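Local coordinates for protein choline kinase (Cryptosporidium parvum, PDB 3MES) that probably phosphorylates choline, and perhaps ethanolamine, at the expense of ATP in a magnesium-dependent reaction, at residues 154-159 and 270-275; 135-140 and 282-287; 203-208 and 372-377. All coordinates share one frame; numbering follows the deposited sequence.

Contact 1 of 3, residues 154-159 and 270-275; sequences GEPLTT and QENNLL. With MG (magnesium ion), chain M; PT3 (N-propyl-tartramic acid), chain L.
The magnesium-binding loop of the kinase active site meets the connection between the two lobes where L157 and P156 lie against E271, L274 and L275. Here a short antiparallel bridge pairs strand 155-156 with strand 274-276. L274 O accepts one true hydrogen bond, from L157 N at 2.9 Å and nearly straight (165° at the hydrogen), and a weaker C-H...O contact from CA of P156, at 3.4 Å. P156 and L275 form the non-hydrogen-bonded pair beside it, with CB of P156 4.0 Å from CD2 of L275. The pyrrolidine also borders N272, whose amide spans two neighbours: OD1 faces CB of P156, while ND2 is turned to the propyl end of N-propyl-tartramic acid.

CD1 of L157 lies across L274, 3.4 Å from its CB, the two side chains crossing at a slant, and I281 of the next strand flanks both leucines. Beyond it, the chain of E271 passes the L157 carbonyl, with CB 3.4 Å from L157 O. CG of E271 sits between the backbone N and the carbonyl carbon (chi1 64°), and a bend at chi2 (-81°) swings the carboxylate past the L157 carbonyl to the metal. Both its oxygens reach the magnesium, OE2 at 2.4 Å and OE1 at 2.7 Å, a lopsided grip, with the carbonyls of E304 and Y307 as further ligands. T159 OG1 lies 3.2 Å from OE1 of E271, but its hydrogen bond is to D308, so the threonine ties this edge to the segment that supplies those carbonyls. With D268 and N273 as its aspartate and asparagine, the loop matches the HxDxxxxN pattern of the Brenner phosphotransferase motif, typical of choline and aminoglycoside kinases.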
loop_
_atom_site.group_PDB
_atom_site.type_symbol
_atom_site.label_atom_id
_atom_site.label_comp_id
_atom_site.label_asym_id
_atom_site.label_seq_id
_atom_site.Cartn_x
_atom_site.Cartn_y
_atom_site.Cartn_z
ATOM N N GLY B 154 -12.172 0.660 9.635
ATOM C CA GLY B 154 -11.181 1.682 9.332
ATOM C C GLY B 154 -11.887 2.989 9.036
ATOM O O GLY B 154 -13.111 3.031 8.941
ATOM N N GLU B 155 -11.118 4.060 8.895
ATOM C CA GLU B 155 -11.685 5.368 8.606
ATOM C C GLU B 155 -11.652 5.665 7.114
ATOM O O GLU B 155 -10.635 5.445 6.456
ATOM C CB GLU B 155 -10.938 6.457 9.379
ATOM C CG GLU B 155 -11.381 6.581 10.823
ATOM C CD GLU B 155 -12.841 6.972 10.934
ATOM O OE1 GLU B 155 -13.197 8.082 10.481
ATOM O OE2 GLU B 155 -13.634 6.168 11.470
ATOM N N PRO B 156 -12.771 6.170 6.574
ATOM C CA PRO B 156 -12.833 6.516 5.160
ATOM C C PRO B 156 -11.918 7.693 4.862
ATOM O O PRO B 156 -11.904 8.664 5.612
ATOM C CB PRO B 156 -14.296 6.924 4.965
ATOM C CG PRO B 156 -14.737 7.393 6.308
ATOM C CD PRO B 156 -14.003 6.535 7.294
ATOM N N LEU B 157 -11.152 7.600 3.781
ATOM C CA LEU B 157 -10.275 8.694 3.377
ATOM C C LEU B 157 -11.063 9.992 3.272
ATOM O O LEU B 157 -12.270 9.976 3.042
ATOM C CB LEU B 157 -9.614 8.384 2.034
ATOM C CG LEU B 157 -8.656 7.193 1.993
ATOM C CD1 LEU B 157 -8.298 6.841 0.556
ATOM C CD2 LEU B 157 -7.405 7.478 2.811
ATOM N N THR B 158 -10.382 11.116 3.452
ATOM C CA THR B 158 -11.012 12.414 3.245
ATOM C C THR B 158 -10.679 12.919 1.854
ATOM O O THR B 158 -9.737 12.445 1.222
ATOM C CB THR B 158 -10.542 13.455 4.273
ATOM O OG1 THR B 158 -9.121 13.618 4.176
ATOM C CG2 THR B 158 -10.905 13.016 5.682
ATOM N N THR B 159 -11.449 13.890 1.380
ATOM C CA THR B 159 -11.209 14.463 0.063
ATOM C C THR B 159 -9.800 15.046 -0.048
ATOM O O THR B 159 -9.162 14.949 -1.096
ATOM C CB THR B 159 -12.246 15.544 -0.280
ATOM O OG1 THR B 159 -13.564 15.029 -0.054
ATOM C CG2 THR B 159 -12.111 15.969 -1.740
ATOM N N GLN B 270 -14.663 6.600 -4.870
ATOM C CA GLN B 270 -14.544 7.889 -4.193
ATOM C C GLN B 270 -13.995 7.697 -2.776
ATOM O O GLN B 270 -13.926 6.572 -2.283
ATOM C CB GLN B 270 -15.894 8.622 -4.207
ATOM C CG GLN B 270 -16.214 9.442 -2.970
ATOM C CD GLN B 270 -17.371 8.862 -2.175
ATOM O OE1 GLN B 270 -18.087 7.985 -2.654
ATOM N NE2 GLN B 270 -17.565 9.359 -0.963
ATOM N N GLU B 271 -13.589 8.787 -2.131
ATOM C CA GLU B 271 -12.871 8.690 -0.859
ATOM C C GLU B 271 -13.637 7.940 0.234
ATOM O O GLU B 271 -13.042 7.224 1.040
ATOM C CB GLU B 271 -12.436 10.073 -0.360
ATOM C CG GLU B 271 -13.578 11.024 -0.035
ATOM C CD GLU B 271 -14.141 11.700 -1.268
ATOM O OE1 GLU B 271 -15.106 12.477 -1.128
ATOM O OE2 GLU B 271 -13.617 11.454 -2.375
ATOM N N ASN B 272 -14.953 8.104 0.263
ATOM C CA ASN B 272 -15.772 7.423 1.263
ATOM C C ASN B 272 -15.877 5.920 1.019
ATOM O O ASN B 272 -16.374 5.178 1.867
ATOM C CB ASN B 272 -17.157 8.061 1.352
ATOM C CG ASN B 272 -17.114 9.447 1.961
ATOM O OD1 ASN B 272 -16.654 9.626 3.087
ATOM N ND2 ASN B 272 -17.590 10.440 1.215
ATOM N N ASN B 273 -15.401 5.476 -0.142
ATOM C CA ASN B 273 -15.383 4.051 -0.459
ATOM C C ASN B 273 -13.986 3.453 -0.335
ATOM O O ASN B 273 -13.728 2.328 -0.772
ATOM C CB ASN B 273 -15.968 3.800 -1.848
ATOM C CG ASN B 273 -17.477 3.892 -1.859
ATOM O OD1 ASN B 273 -18.119 3.740 -0.821
ATOM N ND2 ASN B 273 -18.053 4.143 -3.029
ATOM N N LEU B 274 -13.090 4.222 0.273
ATOM C CA LEU B 274 -11.746 3.759 0.568
ATOM C C LEU B 274 -11.506 3.846 2.070
ATOM O O LEU B 274 -11.325 4.935 2.616
ATOM C CB LEU B 274 -10.713 4.604 -0.183
ATOM C CG LEU B 274 -10.747 4.492 -1.710
ATOM C CD1 LEU B 274 -10.097 5.707 -2.366
ATOM C CD2 LEU B 274 -10.091 3.192 -2.174
ATOM N N LEU B 275 -11.516 2.695 2.734
ATOM C CA LEU B 275 -11.319 2.648 4.178
ATOM C C LEU B 275 -9.853 2.422 4.531
ATOM O O LEU B 275 -9.216 1.497 4.029
ATOM C CB LEU B 275 -12.183 1.550 4.803
ATOM C CG LEU B 275 -13.672 1.592 4.462
ATOM C CD1 LEU B 275 -14.440 0.532 5.248
ATOM C CD2 LEU B 275 -14.237 2.978 4.728
HETATM MG MG MG M . -14.690 13.121 -3.674
HETATM O O1 PT3 L . -22.971 3.824 -2.944
HETATM O O11 PT3 L . -25.132 4.264 -3.294
HETATM C C1 PT3 L . -23.965 4.582 -2.977
HETATM C C2 PT3 L . -23.713 6.042 -2.611
HETATM O O2 PT3 L . -24.938 6.782 -2.603
HETATM C C3 PT3 L . -22.757 6.621 -3.649
HETATM O O3 PT3 L . -23.355 7.742 -4.303
HETATM C C4 PT3 L . -21.492 7.045 -2.919
HETATM O O41 PT3 L . -20.391 6.938 -3.455
HETATM N N4 PT3 L . -21.694 7.487 -1.680
HETATM C C41 PT3 L . -20.587 7.923 -0.815
HETATM C C42 PT3 L . -21.135 8.751 0.349
HETATM C C43 PT3 L . -20.540 10.160 0.343
#

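Contact 2 of 3, residues 135-140 and 282-287; sequences IAPNII and RMIDYE. With ADP (adenosine-5'-diphosphate), chain I; PT3 (N-propyl-tartramic acid), chain L.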
loop_
_atom_site.group_PDB
_atom_site.type_symbol
_atom_site.label_atom_id
_atom_site.label_comp_id
_atom_site.label_asym_id
_atom_site.label_seq_id
_atom_site.Cartn_x
_atom_site.Cartn_y
_atom_site.Cartn_z
ATOM N N ILE B 135 -11.399 -9.724 -2.779
ATOM C CA ILE B 135 -11.274 -8.288 -2.990
ATOM C C ILE B 135 -12.330 -7.535 -2.183
ATOM O O ILE B 135 -12.001 -6.670 -1.373
ATOM C CB ILE B 135 -11.378 -7.912 -4.477
ATOM C CG1 ILE B 135 -10.100 -8.331 -5.211
ATOM C CG2 ILE B 135 -11.615 -6.417 -4.623
ATOM C CD1 ILE B 135 -10.137 -8.079 -6.702
ATOM N N ALA B 136 -13.596 -7.876 -2.405
ATOM C CA ALA B 136 -14.692 -7.297 -1.636
ATOM C C ALA B 136 -14.758 -7.925 -0.242
ATOM O O ALA B 136 -14.170 -8.980 -0.006
ATOM C CB ALA B 136 -16.009 -7.487 -2.368
ATOM N N PRO B 137 -15.471 -7.271 0.688
ATOM C CA PRO B 137 -15.598 -7.802 2.042
ATOM C C PRO B 137 -16.111 -9.237 2.019
ATOM O O PRO B 137 -16.991 -9.566 1.226
ATOM C CB PRO B 137 -16.633 -6.877 2.687
ATOM C CG PRO B 137 -16.522 -5.599 1.924
ATOM C CD PRO B 137 -16.192 -5.999 0.515
ATOM N N ASN B 138 -15.557 -10.082 2.878
ATOM C CA ASN B 138 -15.949 -11.485 2.929
ATOM C C ASN B 138 -17.422 -11.679 3.290
ATOM O O ASN B 138 -17.956 -10.979 4.148
ATOM C CB ASN B 138 -15.067 -12.248 3.919
ATOM C CG ASN B 138 -15.212 -13.751 3.789
ATOM O OD1 ASN B 138 -15.187 -14.479 4.784
ATOM N ND2 ASN B 138 -15.367 -14.224 2.557
ATOM N N ILE B 139 -18.073 -12.631 2.625
ATOM C CA ILE B 139 -19.447 -12.995 2.950
ATOM C C ILE B 139 -19.449 -14.134 3.960
ATOM O O ILE B 139 -18.908 -15.206 3.700
ATOM C CB ILE B 139 -20.231 -13.452 1.703
ATOM C CG1 ILE B 139 -20.443 -12.292 0.731
ATOM C CG2 ILE B 139 -21.576 -14.048 2.102
ATOM C CD1 ILE B 139 -21.093 -12.712 -0.568
ATOM N N ILE B 140 -20.061 -13.900 5.113
ATOM C CA ILE B 140 -20.120 -14.914 6.157
ATOM C C ILE B 140 -21.400 -15.737 6.049
ATOM O O ILE B 140 -21.394 -16.947 6.276
ATOM C CB ILE B 140 -20.013 -14.278 7.554
ATOM C CG1 ILE B 140 -18.688 -13.522 7.684
ATOM C CG2 ILE B 140 -20.144 -15.338 8.640
ATOM C CD1 ILE B 140 -18.605 -12.631 8.898
ATOM N N ARG B 282 -8.688 -0.198 1.865
ATOM C CA ARG B 282 -9.563 -1.162 1.210
ATOM C C ARG B 282 -10.708 -0.493 0.467
ATOM O O ARG B 282 -11.223 0.539 0.898
ATOM C CB ARG B 282 -10.103 -2.179 2.218
ATOM C CG ARG B 282 -9.019 -2.992 2.889
ATOM C CD ARG B 282 -9.517 -4.377 3.233
ATOM N NE ARG B 282 -9.873 -5.140 2.041
ATOM C CZ ARG B 282 -10.383 -6.367 2.074
ATOM N NH1 ARG B 282 -10.592 -6.964 3.242
ATOM N NH2 ARG B 282 -10.682 -6.998 0.945
ATOM N N MET B 283 -11.096 -1.089 -0.655
ATOM C CA MET B 283 -12.191 -0.573 -1.465
ATOM C C MET B 283 -13.513 -1.204 -1.041
ATOM O O MET B 283 -13.568 -2.390 -0.717
ATOM C CB MET B 283 -11.942 -0.864 -2.948
ATOM C CG MET B 283 -10.632 -0.310 -3.494
ATOM S SD MET B 283 -10.299 -0.871 -5.179
ATOM C CE MET B 283 -10.153 -2.639 -4.931
ATOM N N ILE B 284 -14.573 -0.404 -1.043
ATOM C CA ILE B 284 -15.916 -0.921 -0.792
ATOM C C ILE B 284 -16.915 -0.350 -1.793
ATOM O O ILE B 284 -16.560 0.461 -2.646
ATOM C CB ILE B 284 -16.394 -0.617 0.644
ATOM C CG1 ILE B 284 -16.325 0.885 0.926
ATOM C CG2 ILE B 284 -15.567 -1.389 1.659
ATOM C CD1 ILE B 284 -17.072 1.309 2.176
ATOM N N ASP B 285 -18.166 -0.785 -1.682
ATOM C CA ASP B 285 -19.239 -0.284 -2.533
ATOM C C ASP B 285 -18.972 -0.580 -4.007
ATOM O O ASP B 285 -18.542 0.297 -4.760
ATOM C CB ASP B 285 -19.438 1.218 -2.317
ATOM C CG ASP B 285 -20.747 1.721 -2.897
ATOM O OD1 ASP B 285 -20.913 2.953 -3.024
ATOM O OD2 ASP B 285 -21.613 0.883 -3.225
ATOM N N TYR B 286 -19.237 -1.820 -4.409
ATOM C CA TYR B 286 -19.000 -2.257 -5.779
ATOM C C TYR B 286 -20.294 -2.336 -6.576
ATOM O O TYR B 286 -20.376 -3.080 -7.552
ATOM C CB TYR B 286 -18.314 -3.629 -5.796
ATOM C CG TYR B 286 -17.001 -3.685 -5.047
ATOM C CD1 TYR B 286 -15.800 -3.422 -5.692
ATOM C CD2 TYR B 286 -16.962 -4.005 -3.697
ATOM C CE1 TYR B 286 -14.596 -3.472 -5.014
ATOM C CE2 TYR B 286 -15.762 -4.054 -3.007
ATOM C CZ TYR B 286 -14.582 -3.788 -3.671
ATOM O OH TYR B 286 -13.385 -3.838 -2.993
ATOM N N GLU B 287 -21.302 -1.569 -6.170
ATOM C CA GLU B 287 -22.613 -1.652 -6.808
ATOM C C GLU B 287 -22.612 -1.169 -8.263
ATOM O O GLU B 287 -23.524 -1.483 -9.022
ATOM C CB GLU B 287 -23.675 -0.901 -5.998
ATOM C CG GLU B 287 -24.172 0.384 -6.651
ATOM C CD GLU B 287 -25.493 0.866 -6.069
ATOM O OE1 GLU B 287 -26.377 1.267 -6.858
ATOM O OE2 GLU B 287 -25.651 0.839 -4.827
HETATM P PB ADP I . -26.271 1.328 -0.013
HETATM O O1B ADP I . -27.581 1.611 0.685
HETATM O O2B ADP I . -26.136 -0.077 -0.546
HETATM O O3B ADP I . -25.844 2.412 -0.976
HETATM P PA ADP I . -23.611 1.291 0.962
HETATM O O1A ADP I . -23.190 2.276 -0.102
HETATM O O2A ADP I . -23.231 -0.163 0.851
HETATM O O3A ADP I . -25.204 1.390 1.187
HETATM O "O5'" ADP I . -23.102 1.851 2.378
HETATM C "C5'" ADP I . -21.850 1.445 2.908
HETATM C "C4'" ADP I . -21.418 2.493 3.917
HETATM O "O4'" ADP I . -21.546 1.950 5.229
HETATM C "C3'" ADP I . -19.957 2.847 3.711
HETATM O "O3'" ADP I . -19.830 4.246 3.457
HETATM C "C2'" ADP I . -19.266 2.476 5.003
HETATM O "O2'" ADP I . -19.024 3.661 5.763
HETATM C "C1'" ADP I . -20.261 1.581 5.720
HETATM N N9 ADP I . -20.016 0.170 5.340
HETATM C C8 ADP I . -20.693 -0.518 4.400
HETATM N N7 ADP I . -20.231 -1.790 4.291
HETATM C C5 ADP I . -19.232 -1.928 5.182
HETATM C C6 ADP I . -18.311 -3.015 5.590
HETATM N N6 ADP I . -18.373 -4.236 5.005
HETATM N N1 ADP I . -17.413 -2.745 6.564
HETATM C C2 ADP I . -17.345 -1.534 7.150
HETATM N N3 ADP I . -18.147 -0.502 6.834
HETATM C C4 ADP I . -19.094 -0.634 5.873
HETATM O O1 PT3 L . -22.971 3.824 -2.944
HETATM O O11 PT3 L . -25.132 4.264 -3.294
HETATM C C1 PT3 L . -23.965 4.582 -2.977
HETATM C C2 PT3 L . -23.713 6.042 -2.611
HETATM O O2 PT3 L . -24.938 6.782 -2.603
HETATM C C3 PT3 L . -22.757 6.621 -3.649
HETATM O O3 PT3 L . -23.355 7.742 -4.303
HETATM C C4 PT3 L . -21.492 7.045 -2.919
HETATM O O41 PT3 L . -20.391 6.938 -3.455
HETATM N N4 PT3 L . -21.694 7.487 -1.680
HETATM C C41 PT3 L . -20.587 7.923 -0.815
HETATM C C42 PT3 L . -21.135 8.751 0.349
HETATM C C43 PT3 L . -20.540 10.160 0.343
HETATM O O HOH W 1 -9.972 -3.870 -1.192
#
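The carbonyl oxygen of I135 is approached by R282 NH2 at 2.7 Å and, more distantly, by a water. In this part of the protein-kinase-like fold, the loop before strand 139-143 meets the end of strand 281-283 and the residues that follow it, beside the nucleotide. Although short, the arginine bond is weak, because the angle at the hydrogen is only 118°, even though the oxygen lies at the edge of the guanidinium. The water accepts from M283 N at 3.0 Å and has weak links to R282 NE and I135 O, bridging the two segments.

Below this polar layer the packing is apolar. Y286 receives CB of A136 obliquely, 3.5 Å from CE2, whereas CD of P137 comes to the ring edge. CG2 of I135 reaches the phenol end and also meets the methyl of M283. The tyrosine OH donates a weak bond to M283 O, within the same segment.

The next neighbour is ADP. With CG1 of I284 placed between the backbone N and the carbonyl carbon (chi1 56°), CG2 is left facing P137 while CD1 extends to the ribose, 3.6 Å from C3' of ADP. The proline lies at the adenine, its CG 3.8 Å from N6 of ADP.

Contact 3 of 3, residues 203-208 and 372-377; sequences YLWREE and GLWSIA
W205 and W374 make the tight end of a contact between two helices, 198-214 and 364-376, whose local axes approach to 8.3 Å and run 37° from parallel. The two indoles extend side by side in the same direction. CB of W374 bears on the benzo part of W205, 3.5 Å from CE3, and CD1 of W374 stands 3.5 Å above the plane of the W205 ring, displaced toward its rim. The planes are inclined at 51°, so the pair is neither a parallel stack nor edge-to-face. Having CG of W374 opposite the backbone N (chi1 171°) carries that indole along W205. Equally close is the meeting of CB of A377 with CB of E208, at 3.5 Å; OE2 of E208 stays beside the same methyl, while OE1 is bonded to the backbone N of F117.

The R206 end is looser. L373, itself buried among I202, I232 and F399, reaches R206 only through CD1, 3.9 Å from CB of R206, and the arginine then leads away from the interface, with CD2 of Y203 over one face of its guanidinium and its NE in a long salt bridge with E207. No hydrogen bond joins residues 203-208 to 372-377. On the ligand side, W374 meets W371 edge-to-face and touches the bound decamethonium. Together with Y309, F389 and Y394 they line its pocket, an aromatic wall typical of choline-kinase sites for quaternary ammonium groups.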
loop_
_atom_site.group_PDB
_atom_site.type_symbol
_atom_site.label_atom_id
_atom_site.label_comp_id
_atom_site.label_asym_id
_atom_site.label_seq_id
_atom_site.Cartn_x
_atom_site.Cartn_y
_atom_site.Cartn_z
ATOM N N TYR B 203 -26.609 6.211 -21.489
ATOM C CA TYR B 203 -27.878 6.198 -22.205
ATOM C C TYR B 203 -28.995 5.726 -21.276
ATOM O O TYR B 203 -30.084 6.304 -21.246
ATOM C CB TYR B 203 -27.799 5.308 -23.449
ATOM C CG TYR B 203 -26.712 5.707 -24.423
ATOM C CD1 TYR B 203 -25.948 4.749 -25.078
ATOM C CD2 TYR B 203 -26.440 7.045 -24.679
ATOM C CE1 TYR B 203 -24.951 5.114 -25.967
ATOM C CE2 TYR B 203 -25.449 7.419 -25.563
ATOM C CZ TYR B 203 -24.706 6.452 -26.203
ATOM O OH TYR B 203 -23.718 6.829 -27.082
ATOM N N LEU B 204 -28.709 4.683 -20.507
ATOM C CA LEU B 204 -29.680 4.140 -19.568
ATOM C C LEU B 204 -30.105 5.189 -18.543
ATOM O O LEU B 204 -31.294 5.359 -18.270
ATOM C CB LEU B 204 -29.092 2.928 -18.848
ATOM C CG LEU B 204 -30.091 1.849 -18.443
ATOM C CD1 LEU B 204 -30.507 1.062 -19.677
ATOM C CD2 LEU B 204 -29.488 0.930 -17.387
ATOM N N TRP B 205 -29.130 5.889 -17.973
ATOM C CA TRP B 205 -29.421 6.895 -16.955
ATOM C C TRP B 205 -29.965 8.188 -17.559
ATOM O O TRP B 205 -30.660 8.950 -16.885
ATOM C CB TRP B 205 -28.195 7.171 -16.079
ATOM C CG TRP B 205 -27.849 6.028 -15.175
ATOM C CD1 TRP B 205 -28.584 4.894 -14.971
ATOM C CD2 TRP B 205 -26.702 5.921 -14.321
ATOM N NE1 TRP B 205 -27.956 4.080 -14.059
ATOM C CE2 TRP B 205 -26.800 4.688 -13.643
ATOM C CE3 TRP B 205 -25.599 6.743 -14.067
ATOM C CZ2 TRP B 205 -25.838 4.258 -12.729
ATOM C CZ3 TRP B 205 -24.644 6.314 -13.163
ATOM C CH2 TRP B 205 -24.771 5.083 -12.504
ATOM N N ARG B 206 -29.654 8.431 -18.829
ATOM C CA ARG B 206 -30.209 9.584 -19.528
ATOM C C ARG B 206 -31.728 9.487 -19.576
ATOM O O ARG B 206 -32.431 10.462 -19.316
ATOM C CB ARG B 206 -29.657 9.678 -20.948
ATOM C CG ARG B 206 -30.302 10.774 -21.778
ATOM C CD ARG B 206 -29.799 10.745 -23.207
ATOM N NE ARG B 206 -30.049 9.453 -23.842
ATOM C CZ ARG B 206 -29.626 9.126 -25.058
ATOM N NH1 ARG B 206 -28.930 9.997 -25.778
ATOM N NH2 ARG B 206 -29.898 7.928 -25.556
ATOM N N GLU B 207 -32.226 8.301 -19.909
ATOM C CA GLU B 207 -33.661 8.067 -19.994
ATOM C C GLU B 207 -34.340 8.159 -18.630
ATOM O O GLU B 207 -35.445 8.685 -18.521
ATOM C CB GLU B 207 -33.952 6.719 -20.657
ATOM C CG GLU B 207 -33.599 6.687 -22.134
ATOM C CD GLU B 207 -34.214 7.845 -22.896
ATOM O OE1 GLU B 207 -35.361 8.224 -22.573
ATOM O OE2 GLU B 207 -33.552 8.376 -23.815
ATOM N N GLU B 208 -33.683 7.653 -17.592
ATOM C CA GLU B 208 -34.225 7.765 -16.242
ATOM C C GLU B 208 -34.357 9.233 -15.837
ATOM O O GLU B 208 -35.317 9.619 -15.171
ATOM C CB GLU B 208 -33.366 6.999 -15.230
ATOM C CG GLU B 208 -33.544 5.485 -15.278
ATOM C CD GLU B 208 -32.798 4.765 -14.164
ATOM O OE1 GLU B 208 -32.498 3.563 -14.325
ATOM O OE2 GLU B 208 -32.509 5.396 -13.127
ATOM N N GLY B 372 -23.839 13.228 -13.221
ATOM C CA GLY B 372 -24.825 14.282 -13.415
ATOM C C GLY B 372 -26.198 13.688 -13.681
ATOM O O GLY B 372 -27.151 13.942 -12.943
ATOM N N LEU B 373 -26.300 12.891 -14.738
ATOM C CA LEU B 373 -27.555 12.229 -15.070
ATOM C C LEU B 373 -28.016 11.350 -13.912
ATOM O O LEU B 373 -29.205 11.291 -13.600
ATOM C CB LEU B 373 -27.397 11.385 -16.335
ATOM C CG LEU B 373 -26.906 12.112 -17.585
ATOM C CD1 LEU B 373 -26.759 11.135 -18.744
ATOM C CD2 LEU B 373 -27.845 13.256 -17.949
ATOM N N TRP B 374 -27.066 10.667 -13.283
ATOM C CA TRP B 374 -27.351 9.815 -12.132
ATOM C C TRP B 374 -27.997 10.614 -11.008
ATOM O O TRP B 374 -28.972 10.175 -10.395
ATOM C CB TRP B 374 -26.058 9.166 -11.632
ATOM C CG TRP B 374 -26.193 8.434 -10.330
ATOM C CD1 TRP B 374 -26.511 7.117 -10.158
ATOM C CD2 TRP B 374 -25.996 8.972 -9.015
ATOM N NE1 TRP B 374 -26.528 6.804 -8.819
ATOM C CE2 TRP B 374 -26.215 7.925 -8.098
ATOM C CE3 TRP B 374 -25.657 10.238 -8.527
ATOM C CZ2 TRP B 374 -26.109 8.105 -6.720
ATOM C CZ3 TRP B 374 -25.553 10.415 -7.158
ATOM C CH2 TRP B 374 -25.777 9.354 -6.270
ATOM N N SER B 375 -27.445 11.792 -10.746
ATOM C CA SER B 375 -27.934 12.649 -9.678
ATOM C C SER B 375 -29.385 13.052 -9.925
ATOM O O SER B 375 -30.151 13.253 -8.985
ATOM C CB SER B 375 -27.046 13.890 -9.553
ATOM O OG SER B 375 -27.124 14.445 -8.253
ATOM N N ILE B 376 -29.757 13.163 -11.196
ATOM C CA ILE B 376 -31.131 13.499 -11.566
ATOM C C ILE B 376 -32.028 12.264 -11.550
ATOM O O ILE B 376 -33.161 12.313 -11.077
ATOM C CB ILE B 376 -31.201 14.129 -12.967
ATOM C CG1 ILE B 376 -30.281 15.346 -13.058
ATOM C CG2 ILE B 376 -32.634 14.516 -13.301
ATOM C CD1 ILE B 376 -30.338 16.047 -14.398
ATOM N N ALA B 377 -31.516 11.157 -12.079
ATOM C CA ALA B 377 -32.266 9.907 -12.116
ATOM C C ALA B 377 -32.617 9.432 -10.709
ATOM O O ALA B 377 -33.750 9.595 -10.254
ATOM C CB ALA B 377 -31.479 8.837 -12.859
#

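How the contacts relate
Contacts 1 and 2 build one continuous structure, while contact 3 is a separate helix pair that presents W374 to the same ligand pocket. Strands 274-276 and 281-283 are neighbours in one sheet: L275 O lies 2.8 Å from R282 N and N273 O lies 2.9 Å from I284 N, both probable hydrogen bonds. The centres of contacts 1 and 2 are 14 Å apart. Contact 3 has its centre about 25 Å from each, and its nearest atoms are about 9 Å from contact 1 and 6 Å from contact 2. N-propyl-tartramic acid touches all three contacts, and decamethonium touches contacts 1 and 3. Magnesium sits at contact 1, and ADP borders contacts 1 and 2.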